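Local coordinates for pectate lyase (Pectobacterium carotovorum, PDB 4U49), which probably depolymerises polygalacturonate and methylated pectins by calcium-dependent eliminative cleavage within the chain, at residues A128-K131 / D132-V135; I157-E160 / N161-I164; C337-R341 / S342-P346. All blocks are in the same frame, centred on the assembly; numbering follows the deposited sequence.

Interaction 1. Residues A128-K131 / D132-V135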
loop_
_atom_site.group_PDB
_atom_site.type_symbol
_atom_site.label_atom_id
_atom_site.label_comp_id
_atom_site.label_asym_id
_atom_site.label_seq_id
_atom_site.Cartn_x
_atom_site.Cartn_y
_atom_site.Cartn_z
ATOM N N ALA A 128 -16.204 4.052 -10.381
ATOM C CA ALA A 128 -17.067 2.879 -10.258
ATOM C C ALA A 128 -17.350 2.501 -8.808
ATOM O O ALA A 128 -16.521 2.713 -7.922
ATOM C CB ALA A 128 -16.450 1.693 -10.987
ATOM N N VAL A 129 -18.534 1.942 -8.581
ATOM C CA VAL A 129 -18.877 1.348 -7.297
ATOM C C VAL A 129 -19.047 -0.152 -7.497
ATOM O O VAL A 129 -19.939 -0.599 -8.218
ATOM C CB VAL A 129 -20.162 1.949 -6.695
ATOM C CG1 VAL A 129 -20.525 1.231 -5.405
ATOM C CG2 VAL A 129 -19.990 3.436 -6.444
ATOM N N ILE A 130 -18.172 -0.925 -6.866
ATOM C CA ILE A 130 -18.129 -2.365 -7.067
ATOM C C ILE A 130 -18.547 -3.085 -5.793
ATOM O O ILE A 130 -18.001 -2.823 -4.720
ATOM C CB ILE A 130 -16.722 -2.815 -7.488
ATOM C CG1 ILE A 130 -16.304 -2.095 -8.774
ATOM C CG2 ILE A 130 -16.666 -4.321 -7.665
ATOM C CD1 ILE A 130 -14.832 -2.221 -9.089
ATOM N N LYS A 131 -19.521 -3.984 -5.912
ATOM C CA LYS A 131 -20.113 -4.631 -4.742
ATOM C C LYS A 131 -20.066 -6.154 -4.798
ATOM O O LYS A 131 -20.394 -6.757 -5.822
ATOM C CB LYS A 131 -21.570 -4.195 -4.571
ATOM C CG LYS A 131 -21.874 -2.782 -5.028
ATOM C CD LYS A 131 -23.373 -2.533 -5.020
ATOM C CE LYS A 131 -23.774 -1.516 -6.077
ATOM N NZ LYS A 131 -23.650 -0.118 -5.579
ATOM N N ASP A 132 -19.659 -6.759 -3.684
ATOM C CA ASP A 132 -19.745 -8.203 -3.472
ATOM C C ASP A 132 -19.144 -9.035 -4.600
ATOM O O ASP A 132 -19.705 -10.057 -4.992
ATOM C CB ASP A 132 -21.208 -8.609 -3.262
ATOM C CG ASP A 132 -21.830 -7.932 -2.061
ATOM O OD1 ASP A 132 -21.184 -7.909 -0.993
ATOM O OD2 ASP A 132 -22.960 -7.417 -2.182
ATOM N N LYS A 133 -18.001 -8.599 -5.118
ATOM C CA LYS A 133 -17.335 -9.334 -6.183
ATOM C C LYS A 133 -15.874 -8.931 -6.307
ATOM O O LYS A 133 -15.430 -7.958 -5.699
ATOM C CB LYS A 133 -18.047 -9.116 -7.521
ATOM C CG LYS A 133 -17.882 -7.723 -8.089
ATOM C CD LYS A 133 -18.743 -7.525 -9.324
ATOM C CE LYS A 133 -20.222 -7.636 -8.988
ATOM N NZ LYS A 133 -21.076 -7.318 -10.161
ATOM N N THR A 134 -15.135 -9.698 -7.103
ATOM C CA THR A 134 -13.737 -9.408 -7.386
ATOM C C THR A 134 -13.593 -8.948 -8.828
ATOM O O THR A 134 -14.097 -9.593 -9.745
ATOM C CB THR A 134 -12.848 -10.636 -7.141
ATOM O OG1 THR A 134 -12.860 -10.959 -5.744
ATOM C CG2 THR A 134 -11.414 -10.365 -7.583
ATOM N N VAL A 135 -12.907 -7.828 -9.026
ATOM C CA VAL A 135 -12.775 -7.248 -10.354
ATOM C C VAL A 135 -11.307 -7.071 -10.746
ATOM O O VAL A 135 -10.520 -6.495 -9.997
ATOM C CB VAL A 135 -13.519 -5.903 -10.425
ATOM C CG1 VAL A 135 -13.140 -5.146 -11.663
ATOM C CG2 VAL A 135 -15.025 -6.135 -10.386
#
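Ile130 closes on Lys133 and Val135 where the chain turns a corner between two short strands. Residues 128-131 run extended. Asp132 then takes a left-handed helical backbone conformation (phi 51°, psi 41°), and the chain returns to extended geometry and enters strand 134-136. No backbone hydrogen bond spans the corner. Lys133 N lies 3.1 Å from Lys131 O, but the angle is poor. Backbone bonds go instead to the neighbouring coil: Ile130 and Asp132 pair with Glu160, and Lys133 pairs with Thr163.

The side-chain contact is apolar. Ile130 uses its CG2 branch, which stands opposite the backbone N, while CG1 lies beside that N. This methyl sits 3.7 Å from Val135 CG2 and 3.6 Å from Lys133 CG. The other arm of Ile130 also reaches Val135, with CD1 4.1 Å from Val135 CG2. Lys133 crosses Ile130 at about a right angle. Its CG is set between the backbone N and the carbonyl carbon (chi1 70°), and a bend at chi3 carries CE to 3.3 Å from Lys131 O. The aliphatic part of Lys133 therefore lies across the corner, while its NZ makes a salt bridge with Glu123. Asp132, at the exposed outer side, accepts a hydrogen bond from Asn161 ND2 at OD1.

The chemistry divides the corner. Buried methyl groups fill its inner side, and the charged ends of Asp132 and Lys133 find their partners outside it. Apolar contact lines the corner within, and polar bonds join it to adjoining parts of the chain.

Interaction 2. Residues I157-E160 / N161-I164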
loop_
_atom_site.group_PDB
_atom_site.type_symbol
_atom_site.label_atom_id
_atom_site.label_comp_id
_atom_site.label_asym_id
_atom_site.label_seq_id
_atom_site.Cartn_x
_atom_site.Cartn_y
_atom_site.Cartn_z
ATOM N N ILE A 157 -12.228 4.637 -7.110
ATOM C CA ILE A 157 -12.915 3.357 -6.990
ATOM C C ILE A 157 -13.545 3.222 -5.608
ATOM O O ILE A 157 -12.901 3.510 -4.598
ATOM C CB ILE A 157 -11.953 2.167 -7.219
ATOM C CG1 ILE A 157 -11.456 2.133 -8.666
ATOM C CG2 ILE A 157 -12.637 0.854 -6.871
ATOM C CD1 ILE A 157 -12.503 1.691 -9.660
ATOM N N THR A 158 -14.804 2.792 -5.565
ATOM C CA THR A 158 -15.459 2.468 -4.303
ATOM C C THR A 158 -15.727 0.970 -4.228
ATOM O O THR A 158 -16.288 0.378 -5.153
ATOM C CB THR A 158 -16.788 3.235 -4.119
ATOM O OG1 THR A 158 -16.523 4.639 -4.037
ATOM C CG2 THR A 158 -17.493 2.788 -2.841
ATOM N N LEU A 159 -15.305 0.359 -3.128
ATOM C CA LEU A 159 -15.498 -1.068 -2.916
ATOM C C LEU A 159 -16.483 -1.309 -1.784
ATOM O O LEU A 159 -16.303 -0.810 -0.676
ATOM C CB LEU A 159 -14.165 -1.755 -2.597
ATOM C CG LEU A 159 -13.014 -1.584 -3.587
ATOM C CD1 LEU A 159 -11.737 -2.191 -3.022
ATOM C CD2 LEU A 159 -13.360 -2.207 -4.934
ATOM N N GLU A 160 -17.528 -2.077 -2.068
ATOM C CA GLU A 160 -18.457 -2.509 -1.035
ATOM C C GLU A 160 -18.386 -4.019 -0.896
ATOM O O GLU A 160 -18.967 -4.747 -1.704
ATOM C CB GLU A 160 -19.880 -2.059 -1.361
ATOM C CG GLU A 160 -20.041 -0.550 -1.380
ATOM C CD GLU A 160 -21.460 -0.115 -1.676
ATOM O OE1 GLU A 160 -22.197 -0.885 -2.325
ATOM O OE2 GLU A 160 -21.838 0.997 -1.254
ATOM N N ASN A 161 -17.665 -4.480 0.125
ATOM C CA ASN A 161 -17.425 -5.904 0.328
ATOM C C ASN A 161 -16.852 -6.527 -0.946
ATOM O O ASN A 161 -17.306 -7.577 -1.395
ATOM C CB ASN A 161 -18.719 -6.611 0.747
ATOM C CG ASN A 161 -18.474 -7.971 1.366
ATOM O OD1 ASN A 161 -17.614 -8.129 2.232
ATOM N ND2 ASN A 161 -19.233 -8.965 0.922
ATOM N N ALA A 162 -15.855 -5.863 -1.530
ATOM C CA ALA A 162 -15.377 -6.226 -2.863
ATOM C C ALA A 162 -13.857 -6.162 -2.997
ATOM O O ALA A 162 -13.169 -5.589 -2.155
ATOM C CB ALA A 162 -16.028 -5.329 -3.905
ATOM N N THR A 163 -13.343 -6.754 -4.070
ATOM C CA THR A 163 -11.908 -6.798 -4.315
ATOM C C THR A 163 -11.577 -6.204 -5.678
ATOM O O THR A 163 -12.277 -6.450 -6.659
ATOM C CB THR A 163 -11.375 -8.246 -4.239
ATOM O OG1 THR A 163 -11.514 -8.733 -2.902
ATOM C CG2 THR A 163 -9.908 -8.315 -4.643
ATOM N N ILE A 164 -10.513 -5.412 -5.735
ATOM C CA ILE A 164 -10.035 -4.902 -7.009
ATOM C C ILE A 164 -8.557 -5.250 -7.157
ATOM O O ILE A 164 -7.801 -5.221 -6.186
ATOM C CB ILE A 164 -10.264 -3.375 -7.135
ATOM C CG1 ILE A 164 -10.006 -2.905 -8.568
ATOM C CG2 ILE A 164 -9.417 -2.605 -6.131
ATOM C CD1 ILE A 164 -10.619 -1.561 -8.880
#
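Ile157 and Leu159 meet Ile164 inside a coil of the parallel beta-helix, the fold of this pectate lyase family. The chain bends between strands 157-160 and 163-165, and the end-to-end directions of the two segments differ by 150°.

Apolar contacts carry the inner side. Ile157 and Ile164 reach toward each other tip to tip. Ile164 CG1 stands opposite its backbone N (chi1 -169°), which extends the chain until CD1 lies 3.7 Å from Ile157 CG2. Ile157 CG1 is nearly as near to that methyl, at 3.8 Å. Leu159 crosses Ile164 at about a right angle, and its CD1 is 3.9 Å from Ile164 CG2. Leu159 CD2 also approaches Ala162 CB, at 4.2 Å. All four residues are buried. Ile187 and Ile178 extend the apolar surroundings of Leu159, and Ala162 packs on Ile130 of the preceding coil.

The backbone makes the bend without a hydrogen bond across it. Asn161 adopts a left-handed helical conformation, and Ala162 returns to extended geometry.

Polar bonds lie on the outer side and lead away to other coils. Asn161 OD1 accepts from Asn184 N, and the amide nitrogen also has a partner in the preceding coil. The carboxamide is thus held at both ends. These bonds link bends of successive coils, somewhat as the asparagine ladders of beta-helices do, although here the partners are a carboxylate and a backbone N-H. Glu160 OE1 forms a long, weak ion pair with Lys131 NZ.

At the bend itself, the Leu159 methyl CD1 rests 3.8 Å from Ala162 O.

Interaction 3. Residues C337-R341 / S342-P346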
loop_
_atom_site.group_PDB
_atom_site.type_symbol
_atom_site.label_atom_id
_atom_site.label_comp_id
_atom_site.label_asym_id
_atom_site.label_seq_id
_atom_site.Cartn_x
_atom_site.Cartn_y
_atom_site.Cartn_z
ATOM N N CYS A 337 1.019 -0.426 20.757
ATOM C CA CYS A 337 2.060 -0.556 19.750
ATOM C C CYS A 337 2.655 -1.957 19.782
ATOM O O CYS A 337 3.688 -2.194 20.410
ATOM C CB CYS A 337 3.146 0.502 19.954
ATOM S SG CYS A 337 2.593 2.199 19.583
ATOM N N LYS A 338 1.983 -2.885 19.109
ATOM C CA LYS A 338 2.458 -4.257 19.025
ATOM C C LYS A 338 3.521 -4.373 17.943
ATOM O O LYS A 338 3.303 -4.974 16.887
ATOM C CB LYS A 338 1.298 -5.217 18.759
ATOM C CG LYS A 338 0.306 -5.284 19.902
ATOM C CD LYS A 338 -0.752 -6.348 19.673
ATOM C CE LYS A 338 -1.729 -6.402 20.840
ATOM N NZ LYS A 338 -2.789 -7.430 20.637
ATOM N N VAL A 339 4.674 -3.775 18.223
ATOM C CA VAL A 339 5.814 -3.792 17.322
ATOM C C VAL A 339 7.100 -3.844 18.144
ATOM O O VAL A 339 7.249 -3.122 19.132
ATOM C CB VAL A 339 5.825 -2.557 16.386
ATOM C CG1 VAL A 339 5.768 -1.261 17.186
ATOM C CG2 VAL A 339 7.043 -2.578 15.472
ATOM N N SER A 340 8.012 -4.727 17.756
ATOM C CA SER A 340 9.317 -4.807 18.403
ATOM C C SER A 340 10.370 -4.192 17.494
ATOM O O SER A 340 10.164 -4.079 16.286
ATOM C CB SER A 340 9.672 -6.258 18.738
ATOM O OG SER A 340 8.643 -6.865 19.500
ATOM N N ARG A 341 11.498 -3.790 18.073
ATOM C CA ARG A 341 12.574 -3.189 17.293
ATOM C C ARG A 341 13.071 -4.131 16.196
ATOM O O ARG A 341 13.564 -3.685 15.162
ATOM C CB ARG A 341 13.729 -2.781 18.208
ATOM C CG ARG A 341 13.450 -1.516 19.000
ATOM C CD ARG A 341 14.570 -1.200 19.971
ATOM N NE ARG A 341 14.364 0.094 20.613
ATOM C CZ ARG A 341 13.593 0.286 21.677
ATOM N NH1 ARG A 341 12.950 -0.736 22.227
ATOM N NH2 ARG A 341 13.464 1.502 22.190
ATOM N N SER A 342 12.918 -5.432 16.420
ATOM C CA SER A 342 13.343 -6.433 15.449
ATOM C C SER A 342 12.402 -6.503 14.245
ATOM O O SER A 342 12.744 -7.089 13.217
ATOM C CB SER A 342 13.444 -7.808 16.115
ATOM O OG SER A 342 12.194 -8.216 16.644
ATOM N N ASN A 343 11.222 -5.905 14.374
ATOM C CA ASN A 343 10.246 -5.891 13.286
ATOM C C ASN A 343 10.533 -4.808 12.247
ATOM O O ASN A 343 9.917 -4.782 11.181
ATOM C CB ASN A 343 8.832 -5.702 13.840
ATOM C CG ASN A 343 8.371 -6.874 14.680
ATOM O OD1 ASN A 343 8.084 -6.725 15.866
ATOM N ND2 ASN A 343 8.291 -8.049 14.067
ATOM N N VAL A 344 11.462 -3.912 12.563
ATOM C CA VAL A 344 11.795 -2.815 11.661
ATOM C C VAL A 344 13.272 -2.860 11.297
ATOM O O VAL A 344 14.134 -2.885 12.174
ATOM C CB VAL A 344 11.459 -1.447 12.284
ATOM C CG1 VAL A 344 11.600 -0.346 11.246
ATOM C CG2 VAL A 344 10.053 -1.463 12.863
ATOM N N LYS A 345 13.563 -2.879 10.000
ATOM C CA LYS A 345 14.934 -3.037 9.533
ATOM C C LYS A 345 15.269 -2.034 8.435
ATOM O O LYS A 345 14.402 -1.657 7.643
ATOM C CB LYS A 345 15.162 -4.468 9.038
ATOM C CG LYS A 345 14.967 -5.521 10.118
ATOM C CD LYS A 345 15.398 -6.900 9.659
ATOM C CE LYS A 345 15.221 -7.920 10.775
ATOM N NZ LYS A 345 15.937 -7.517 12.020
ATOM N N PRO A 346 16.536 -1.591 8.387
ATOM C CA PRO A 346 16.977 -0.567 7.436
ATOM C C PRO A 346 16.991 -1.049 5.992
ATOM O O PRO A 346 16.666 -2.202 5.705
ATOM C CB PRO A 346 18.403 -0.241 7.901
ATOM C CG PRO A 346 18.488 -0.756 9.300
ATOM C CD PRO A 346 17.610 -1.961 9.323
HETATM O O HOH W 1 6.389 -7.836 18.054
HETATM O O HOH W 2 15.776 -4.582 13.830
#
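A short 3-10 turn near the C-terminus joins strands 337-338 and 344-345, and Ser340 and Asn343 close it. Asn343 N donates to Ser340 O at 2.8 Å, from well above the carbonyl plane. In return Asn343 OD1 accepts from Ser340 N, also at 2.8 Å. That bond lies in the plane of the side-chain carbonyl, on a lone pair. Asn343 CG is placed opposite its own carbonyl carbon (chi1 -66°), which brings the amide back over the start of the turn. ND2 donates to Arg297 O, so both ends of the carboxamide are engaged and its rotation is fixed. A water donates to Asn343 OD1 and to Ser340 OG, and Ser340 OG also bonds to Asp333. A further turn bond, Val344 N to Arg341 O, is weak at 3.4 Å.

On the buried side, Val339 CG2 lies 4.1 Å from Val344 CG2, and both valines touch Trp332. Arg341 makes a cation-pi contact with that ring and a salt bridge with Glu306. Cys337 ties the start of the segment to Cys312 by a disulfide. Both short strands pair in parallel with strand 294-301, as expected of a terminal coil in a right-handed parallel beta-helix.

Interactions 1 and 2 are stacked bends of successive coils, with centres about 5 Å apart. Strand 128-131 pairs with 157-160, and 134-136 with 163-165, so both contacts hold the same two faces of the beta-helix. Interaction 2 has more buried residues and an aliphatic inner contact; interaction 1 has exposed charged residues and adds a lysine chain. Each bend has one residue in the left-handed helical conformation. Interaction 3 lies on the opposite side of the chain's centre, about 31 Å between centres from interaction 2. It is partly buried, with a valine pair on its inner side and exposed residues outside, and is held mainly by hydrogen bonds and water.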